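Local coordinates for inulin fructotransferase (Bacillus sp. snu-7, PDB 2INV), which catalyses the lyase-type cleavage of inulin by intramolecular fructosyl transfer, releasing the cyclic disaccharide di-fructose anhydride III, at residues I34-N39 with L69-V74; A124-R129 with E165-N170. All coordinates share one frame; numbering follows the deposited sequence.

Interaction 1. Residues I34-N39 with L69-V74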
ATOM      1  N   ILE A  34     -14.195  -6.398 -29.065  1.00 13.06           N
ATOM      2  CA  ILE A  34     -14.048  -7.181 -27.849  1.00 12.42           C
ATOM      3  C   ILE A  34     -15.268  -6.969 -26.965  1.00 12.85           C
ATOM      4  O   ILE A  34     -15.570  -7.774 -26.098  1.00 13.50           O
ATOM      5  CB  ILE A  34     -12.763  -6.793 -27.072  1.00 11.67           C
ATOM      6  CG1 ILE A  34     -12.531  -7.786 -25.926  1.00 10.94           C
ATOM      7  CG2 ILE A  34     -12.880  -5.375 -26.544  1.00 10.46           C
ATOM      8  CD1 ILE A  34     -11.140  -7.729 -25.338  1.00 12.00           C
ATOM      9  N   GLY A  35     -15.974  -5.872 -27.205  1.00 13.62           N
ATOM     10  CA  GLY A  35     -17.170  -5.576 -26.438  1.00 12.47           C
ATOM     11  C   GLY A  35     -18.215  -6.636 -26.732  1.00 13.56           C
ATOM     12  O   GLY A  35     -18.820  -7.198 -25.818  1.00 14.31           O
ATOM     13  N   ALA A  36     -18.409  -6.921 -28.016  1.00 13.07           N
ATOM     14  CA  ALA A  36     -19.370  -7.926 -28.444  1.00 12.81           C
ATOM     15  C   ALA A  36     -19.000  -9.290 -27.881  1.00 12.32           C
ATOM     16  O   ALA A  36     -19.871 -10.046 -27.436  1.00 13.10           O
ATOM     17  CB  ALA A  36     -19.422  -7.983 -29.970  1.00 11.25           C
ATOM     18  N   VAL A  37     -17.704  -9.593 -27.910  1.00 11.60           N
ATOM     19  CA  VAL A  37     -17.174 -10.856 -27.415  1.00 12.50           C
ATOM     20  C   VAL A  37     -17.455 -11.065 -25.939  1.00 12.58           C
ATOM     21  O   VAL A  37     -17.956 -12.116 -25.538  1.00 11.73           O
ATOM     22  CB  VAL A  37     -15.649 -10.932 -27.640  1.00 12.25           C
ATOM     23  CG1 VAL A  37     -15.107 -12.253 -27.140  1.00 12.55           C
ATOM     24  CG2 VAL A  37     -15.341 -10.750 -29.119  1.00 13.20           C
ATOM     25  N   ILE A  38     -17.128 -10.067 -25.125  1.00 13.29           N
ATOM     26  CA  ILE A  38     -17.346 -10.183 -23.693  1.00 12.79           C
ATOM     27  C   ILE A  38     -18.835 -10.283 -23.374  1.00 13.26           C
ATOM     28  O   ILE A  38     -19.231 -11.058 -22.505  1.00 12.90           O
ATOM     29  CB  ILE A  38     -16.715  -9.005 -22.931  1.00 13.75           C
ATOM     30  CG1 ILE A  38     -15.214  -8.967 -23.226  1.00 13.82           C
ATOM     31  CG2 ILE A  38     -16.949  -9.160 -21.438  1.00 13.52           C
ATOM     32  CD1 ILE A  38     -14.481  -7.806 -22.591  1.00 14.76           C
ATOM     33  N   ASN A  39     -19.670  -9.519 -24.072  1.00 12.57           N
ATOM     34  CA  ASN A  39     -21.097  -9.616 -23.800  1.00 13.81           C
ATOM     35  C   ASN A  39     -21.589 -11.037 -24.092  1.00 14.80           C
ATOM     36  O   ASN A  39     -22.437 -11.557 -23.366  1.00 14.89           O
ATOM     37  CB  ASN A  39     -21.893  -8.595 -24.616  1.00 14.14           C
ATOM     38  CG  ASN A  39     -21.879  -7.206 -23.988  1.00 14.52           C
ATOM     39  OD1 ASN A  39     -21.916  -7.066 -22.765  1.00 15.26           O
ATOM     40  ND2 ASN A  39     -21.839  -6.172 -24.827  1.00 15.30           N
ATOM     41  N   LEU A  69     -13.059  -1.761 -29.060  1.00 12.30           N
ATOM     42  CA  LEU A  69     -14.338  -1.972 -28.393  1.00 13.35           C
ATOM     43  C   LEU A  69     -15.357  -0.984 -28.947  1.00 13.80           C
ATOM     44  O   LEU A  69     -15.266   0.225 -28.698  1.00 14.13           O
ATOM     45  CB  LEU A  69     -14.223  -1.791 -26.873  1.00 12.32           C
ATOM     46  CG  LEU A  69     -15.480  -2.175 -26.075  1.00 12.19           C
ATOM     47  CD1 LEU A  69     -15.071  -2.804 -24.761  1.00 11.00           C
ATOM     48  CD2 LEU A  69     -16.366  -0.959 -25.842  1.00 11.66           C
ATOM     49  N   HIS A  70     -16.314  -1.502 -29.711  1.00 13.91           N
ATOM     50  CA  HIS A  70     -17.354  -0.669 -30.284  1.00 13.86           C
ATOM     51  C   HIS A  70     -18.622  -0.840 -29.432  1.00 13.77           C
ATOM     52  O   HIS A  70     -19.343   0.126 -29.191  1.00 13.70           O
ATOM     53  CB  HIS A  70     -17.623  -1.081 -31.743  1.00 14.69           C
ATOM     54  CG  HIS A  70     -16.596  -0.598 -32.722  1.00 14.64           C
ATOM     55  ND1 HIS A  70     -16.644   0.650 -33.307  1.00 13.60           N
ATOM     56  CD2 HIS A  70     -15.504  -1.211 -33.244  1.00 15.34           C
ATOM     57  CE1 HIS A  70     -15.633   0.783 -34.147  1.00 15.03           C
ATOM     58  NE2 HIS A  70     -14.926  -0.331 -34.127  1.00 16.31           N
ATOM     59  N   THR A  71     -18.876  -2.062 -28.957  1.00 14.11           N
ATOM     60  CA  THR A  71     -20.065  -2.362 -28.149  1.00 14.19           C
ATOM     61  C   THR A  71     -19.857  -2.345 -26.630  1.00 13.87           C
ATOM     62  O   THR A  71     -19.042  -3.092 -26.089  1.00 12.39           O
ATOM     63  CB  THR A  71     -20.650  -3.737 -28.513  1.00 15.02           C
ATOM     64  OG1 THR A  71     -20.939  -3.779 -29.915  1.00 15.31           O
ATOM     65  CG2 THR A  71     -21.945  -3.979 -27.743  1.00 15.68           C
ATOM     66  N   GLN A  72     -20.643  -1.514 -25.949  1.00 13.91           N
ATOM     67  CA  GLN A  72     -20.585  -1.371 -24.491  1.00 14.36           C
ATOM     68  C   GLN A  72     -20.866  -2.679 -23.763  1.00 14.67           C
ATOM     69  O   GLN A  72     -21.853  -3.363 -24.057  1.00 14.32           O
ATOM     70  CB  GLN A  72     -21.597  -0.314 -24.021  1.00 14.45           C
ATOM     71  CG  GLN A  72     -21.826  -0.282 -22.506  1.00 15.40           C
ATOM     72  CD  GLN A  72     -23.037   0.536 -22.111  1.00 16.21           C
ATOM     73  OE1 GLN A  72     -24.176   0.058 -22.170  1.00 17.40           O
ATOM     74  NE2 GLN A  72     -22.799   1.784 -21.708  1.00 17.59           N
ATOM     75  N   VAL A  73     -20.006  -3.018 -22.806  1.00 14.25           N
ATOM     76  CA  VAL A  73     -20.175  -4.252 -22.041  1.00 14.29           C
ATOM     77  C   VAL A  73     -20.961  -4.013 -20.768  1.00 13.96           C
ATOM     78  O   VAL A  73     -20.591  -3.175 -19.942  1.00 13.99           O
ATOM     79  CB  VAL A  73     -18.828  -4.862 -21.624  1.00 14.75           C
ATOM     80  CG1 VAL A  73     -19.056  -6.111 -20.780  1.00 15.03           C
ATOM     81  CG2 VAL A  73     -18.012  -5.206 -22.854  1.00 15.14           C
ATOM     82  N   VAL A  74     -22.047  -4.757 -20.610  1.00 13.11           N
ATOM     83  CA  VAL A  74     -22.871  -4.632 -19.425  1.00 13.80           C
ATOM     84  C   VAL A  74     -22.552  -5.812 -18.521  1.00 13.96           C
ATOM     85  O   VAL A  74     -22.785  -6.968 -18.870  1.00 14.21           O
ATOM     86  CB  VAL A  74     -24.359  -4.614 -19.806  1.00 13.34           C
ATOM     87  CG1 VAL A  74     -25.223  -4.676 -18.567  1.00 14.58           C
ATOM     88  CG2 VAL A  74     -24.660  -3.338 -20.589  1.00 14.45           C
TER

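Interaction 2. Residues A124-R129 with E165-N170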
ATOM      1  N   ALA A 124     -17.207   1.707 -21.609  1.00 12.90           N
ATOM      2  CA  ALA A 124     -16.686   0.473 -22.188  1.00 13.37           C
ATOM      3  C   ALA A 124     -17.296  -0.636 -21.354  1.00 13.62           C
ATOM      4  O   ALA A 124     -17.793  -1.635 -21.877  1.00 12.86           O
ATOM      5  CB  ALA A 124     -15.161   0.435 -22.087  1.00 13.17           C
ATOM      6  N   PHE A 125     -17.260  -0.435 -20.041  1.00 13.36           N
ATOM      7  CA  PHE A 125     -17.821  -1.384 -19.102  1.00 13.55           C
ATOM      8  C   PHE A 125     -18.807  -0.683 -18.185  1.00 12.84           C
ATOM      9  O   PHE A 125     -18.474   0.306 -17.526  1.00 13.59           O
ATOM     10  CB  PHE A 125     -16.714  -2.049 -18.277  1.00 12.31           C
ATOM     11  CG  PHE A 125     -15.811  -2.928 -19.091  1.00 13.86           C
ATOM     12  CD1 PHE A 125     -14.659  -2.421 -19.680  1.00 13.87           C
ATOM     13  CD2 PHE A 125     -16.145  -4.261 -19.316  1.00 12.87           C
ATOM     14  CE1 PHE A 125     -13.856  -3.230 -20.484  1.00 14.30           C
ATOM     15  CE2 PHE A 125     -15.356  -5.069 -20.113  1.00 15.43           C
ATOM     16  CZ  PHE A 125     -14.203  -4.550 -20.701  1.00 13.93           C
ATOM     17  N   LEU A 126     -20.030  -1.198 -18.159  1.00 12.69           N
ATOM     18  CA  LEU A 126     -21.067  -0.644 -17.311  1.00 12.97           C
ATOM     19  C   LEU A 126     -21.578  -1.764 -16.434  1.00 13.41           C
ATOM     20  O   LEU A 126     -22.236  -2.701 -16.900  1.00 12.59           O
ATOM     21  CB  LEU A 126     -22.201  -0.060 -18.144  1.00 13.18           C
ATOM     22  CG  LEU A 126     -23.351   0.574 -17.353  1.00 12.75           C
ATOM     23  CD1 LEU A 126     -22.825   1.655 -16.413  1.00 14.24           C
ATOM     24  CD2 LEU A 126     -24.354   1.158 -18.330  1.00 13.54           C
ATOM     25  N   VAL A 127     -21.236  -1.657 -15.157  1.00 13.10           N
ATOM     26  CA  VAL A 127     -21.606  -2.637 -14.160  1.00 12.57           C
ATOM     27  C   VAL A 127     -22.897  -2.206 -13.487  1.00 13.77           C
ATOM     28  O   VAL A 127     -22.956  -1.152 -12.848  1.00 12.70           O
ATOM     29  CB  VAL A 127     -20.495  -2.743 -13.113  1.00 13.74           C
ATOM     30  CG1 VAL A 127     -20.769  -3.884 -12.162  1.00 13.63           C
ATOM     31  CG2 VAL A 127     -19.157  -2.916 -13.813  1.00 13.04           C
ATOM     32  N   LYS A 128     -23.937  -3.014 -13.631  1.00 14.27           N
ATOM     33  CA  LYS A 128     -25.202  -2.671 -13.014  1.00 15.63           C
ATOM     34  C   LYS A 128     -26.162  -3.833 -13.024  1.00 15.88           C
ATOM     35  O   LYS A 128     -26.137  -4.687 -13.903  1.00 15.88           O
ATOM     36  CB  LYS A 128     -25.844  -1.482 -13.729  1.00 15.73           C
ATOM     37  CG  LYS A 128     -26.160  -1.751 -15.198  1.00 16.19           C
ATOM     38  CD  LYS A 128     -26.833  -0.531 -15.828  1.00 18.49           C
ATOM     39  CE  LYS A 128     -27.218  -0.829 -17.269  1.00 19.42           C
ATOM     40  NZ  LYS A 128     -28.019   0.271 -17.870  1.00 20.57           N
ATOM     41  N   ARG A 129     -27.007  -3.870 -12.013  1.00 16.05           N
ATOM     42  CA  ARG A 129     -27.995  -4.919 -11.940  1.00 17.65           C
ATOM     43  C   ARG A 129     -29.185  -4.475 -11.140  1.00 17.95           C
ATOM     44  O   ARG A 129     -29.075  -3.653 -10.216  1.00 18.31           O
ATOM     45  CB  ARG A 129     -27.428  -6.189 -11.322  1.00 17.74           C
ATOM     46  CG  ARG A 129     -28.379  -7.366 -11.459  1.00 17.66           C
ATOM     47  CD  ARG A 129     -27.783  -8.651 -10.938  1.00 17.45           C
ATOM     48  NE  ARG A 129     -27.559  -8.609  -9.498  1.00 16.91           N
ATOM     49  CZ  ARG A 129     -26.985  -9.586  -8.806  1.00 17.17           C
ATOM     50  NH1 ARG A 129     -26.574 -10.685  -9.426  1.00 16.39           N
ATOM     51  NH2 ARG A 129     -26.822  -9.470  -7.494  1.00 17.40           N
ATOM     52  N   GLU A 165     -17.569   1.957 -15.380  1.00 12.31           N
ATOM     53  CA  GLU A 165     -18.534   2.666 -14.555  1.00 12.62           C
ATOM     54  C   GLU A 165     -19.455   1.718 -13.816  1.00 12.72           C
ATOM     55  O   GLU A 165     -20.116   0.864 -14.414  1.00 12.73           O
ATOM     56  CB  GLU A 165     -19.365   3.644 -15.388  1.00 12.88           C
ATOM     57  CG  GLU A 165     -20.594   4.130 -14.658  1.00 14.05           C
ATOM     58  CD  GLU A 165     -21.129   5.441 -15.185  1.00 15.17           C
ATOM     59  OE1 GLU A 165     -20.890   5.759 -16.369  1.00 15.86           O
ATOM     60  OE2 GLU A 165     -21.788   6.161 -14.399  1.00 16.34           O
ATOM     61  N   VAL A 166     -19.492   1.877 -12.501  1.00 13.14           N
ATOM     62  CA  VAL A 166     -20.330   1.045 -11.649  1.00 13.98           C
ATOM     63  C   VAL A 166     -21.507   1.896 -11.180  1.00 14.46           C
ATOM     64  O   VAL A 166     -21.379   2.696 -10.241  1.00 14.48           O
ATOM     65  CB  VAL A 166     -19.534   0.543 -10.439  1.00 13.88           C
ATOM     66  CG1 VAL A 166     -20.424  -0.288  -9.542  1.00 15.40           C
ATOM     67  CG2 VAL A 166     -18.348  -0.286 -10.930  1.00 13.84           C
ATOM     68  N   ALA A 167     -22.657   1.709 -11.825  1.00 14.19           N
ATOM     69  CA  ALA A 167     -23.845   2.491 -11.511  1.00 16.08           C
ATOM     70  C   ALA A 167     -24.754   1.976 -10.387  1.00 16.92           C
ATOM     71  O   ALA A 167     -25.552   2.745  -9.847  1.00 20.32           O
ATOM     72  CB  ALA A 167     -24.658   2.680 -12.774  1.00 15.31           C
ATOM     73  N   SER A 168     -24.661   0.698 -10.032  1.00 16.98           N
ATOM     74  CA  SER A 168     -25.506   0.168  -8.962  1.00 17.26           C
ATOM     75  C   SER A 168     -24.692  -0.008  -7.693  1.00 16.96           C
ATOM     76  O   SER A 168     -23.471  -0.153  -7.750  1.00 15.24           O
ATOM     77  CB  SER A 168     -26.116  -1.177  -9.368  1.00 17.21           C
ATOM     78  OG  SER A 168     -26.732  -1.092 -10.644  1.00 20.33           O
ATOM     79  N   ASP A 169     -25.362  -0.011  -6.544  1.00 16.35           N
ATOM     80  CA  ASP A 169     -24.643  -0.179  -5.292  1.00 16.01           C
ATOM     81  C   ASP A 169     -23.896  -1.488  -5.372  1.00 14.98           C
ATOM     82  O   ASP A 169     -24.427  -2.511  -5.817  1.00 14.22           O
ATOM     83  CB  ASP A 169     -25.599  -0.138  -4.109  1.00 15.96           C
ATOM     84  CG  ASP A 169     -26.283   1.212  -3.985  1.00 18.32           C
ATOM     85  OD1 ASP A 169     -25.817   2.177  -4.639  1.00 18.32           O
ATOM     86  OD2 ASP A 169     -27.277   1.327  -3.236  1.00 19.31           O
ATOM     87  N   ASN A 170     -22.647  -1.440  -4.942  1.00 14.11           N
ATOM     88  CA  ASN A 170     -21.771  -2.593  -5.032  1.00 13.04           C
ATOM     89  C   ASN A 170     -21.061  -2.895  -3.725  1.00 13.30           C
ATOM     90  O   ASN A 170     -20.868  -2.020  -2.884  1.00 12.96           O
ATOM     91  CB  ASN A 170     -20.725  -2.298  -6.091  1.00 13.31           C
ATOM     92  CG  ASN A 170     -20.075  -0.936  -5.884  1.00 12.77           C
ATOM     93  OD1 ASN A 170     -18.980  -0.834  -5.330  1.00 12.57           O
ATOM     94  ND2 ASN A 170     -20.765   0.119  -6.307  1.00 11.89           N
TER

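Interaction 1. Residues I34-N39 with L69-V74
The side-chain amide of Asn39 bridges two backbone groups around Val73, using both its polar atoms. Asn39 ND2 donates to Gln72 O at 2.9 Å in a nearly straight bond (171° at the hydrogen); the acceptor lies in the plane of the amide, although the donor stands well above the carbonyl plane of Gln72. Asn39 OD1 accepts Val74 N at 3.2 Å on an in-plane lone pair, so the two bonds together fix the rotation of the amide. With CG anti to the carbonyl carbon (chi1 -81°), the amide is directed at the backbone of Gln72 to Val74. Thr71 CG2 packs 3.7 Å from Asn39 ND2.

One turn earlier, Gly35 brings the helix backbone directly against the chain. Gly35 CA makes a CA-H...O contact of 3.1 Å to Thr71 O, while Leu69 CG comes to 3.8 Å from Gly35 CA and Val73 CG2 meets Gly35 O. Two isoleucines a turn apart add apolar contacts. Ile38 CG2 touches Val73 CG1 at 3.8 Å, the two side chains crossing at about a right angle; Ile34 CG2 sits 3.8 Å from Leu69 CD1.

In the second shell, Asp33, the residue just before Ile34, accepts Thr71 OG1 on OD2 and His70 N on OD1, which probably helps hold the turn; Thr71 CB lies near Ala36 N.

Helix 30-48 thus lies over the turn between strands 65-69 and 73-75, at the N-terminal end of the right-handed parallel beta-helix. Ile34 rests on Ile62 and Ile113, and Ile38 on Ile60 and Phe125, so the helix also covers strands 58-62, 111-115 and 123-127, much as N-terminal helices cap the coils of related pectate-lyase-like proteins.

Interaction 2. Residues A124-R129 with E165-N170
Glu165 runs alongside Leu126, the two side chains pointing the same way from paired residues of neighbouring parallel strands. Followed outward, Glu165 CB lies 4.1 Å from both Phe125 O and Leu126 CD1; CG, set anti to the backbone N (chi1 165°), comes closer to the same methyl at 3.8 Å; the chain stays extended and its OE1 accepts a hydrogen bond from Gln123 NE2. In the backbone, Glu165 N donates to Phe125 O at 2.9 Å and Val127 N to Glu165 O at 2.9 Å. On the other face of the sheet Val127 CB meets Val166 CG2 at 3.9 Å.

Past the bridges the ladder continues as Ala167 N bonds to Val127 O, then passes to a side chain: Ser168 OG accepts Arg129 N at 3.1 Å. The backbone N of Ser168 is covered by the contact yet finds no hydrogen-bond acceptor.

Strand 123-127 pairs with 73-75 on one edge and with 162-166 on the other, and 162-166 pairs in turn with 185-193. Inside the coil, Val127 and Val166 share Phe173, with Ile138 and Phe140 of strand 135-146 also on Val127: a parallel beta-helix rung stacked on the next.

The two contacts follow one another along the chain, 34-74 and then 124-170, with centres about 14 Å apart. Strands 73-75 and 123-127 join them as neighbours: Val73 N probably bonds to Ala124 O at 2.8 Å, and Val73 O to Leu126 N at 2.7 Å. Phe125 also packs on Val73 and on Ile38, tying the helix to the second contact. In sequence, helix 30-48 covers strand 73-75, which pairs with 123-127, which pairs with 162-166. The two contacts therefore trace the start of the beta-helix, from its helical cover into regular stacking of successive coils.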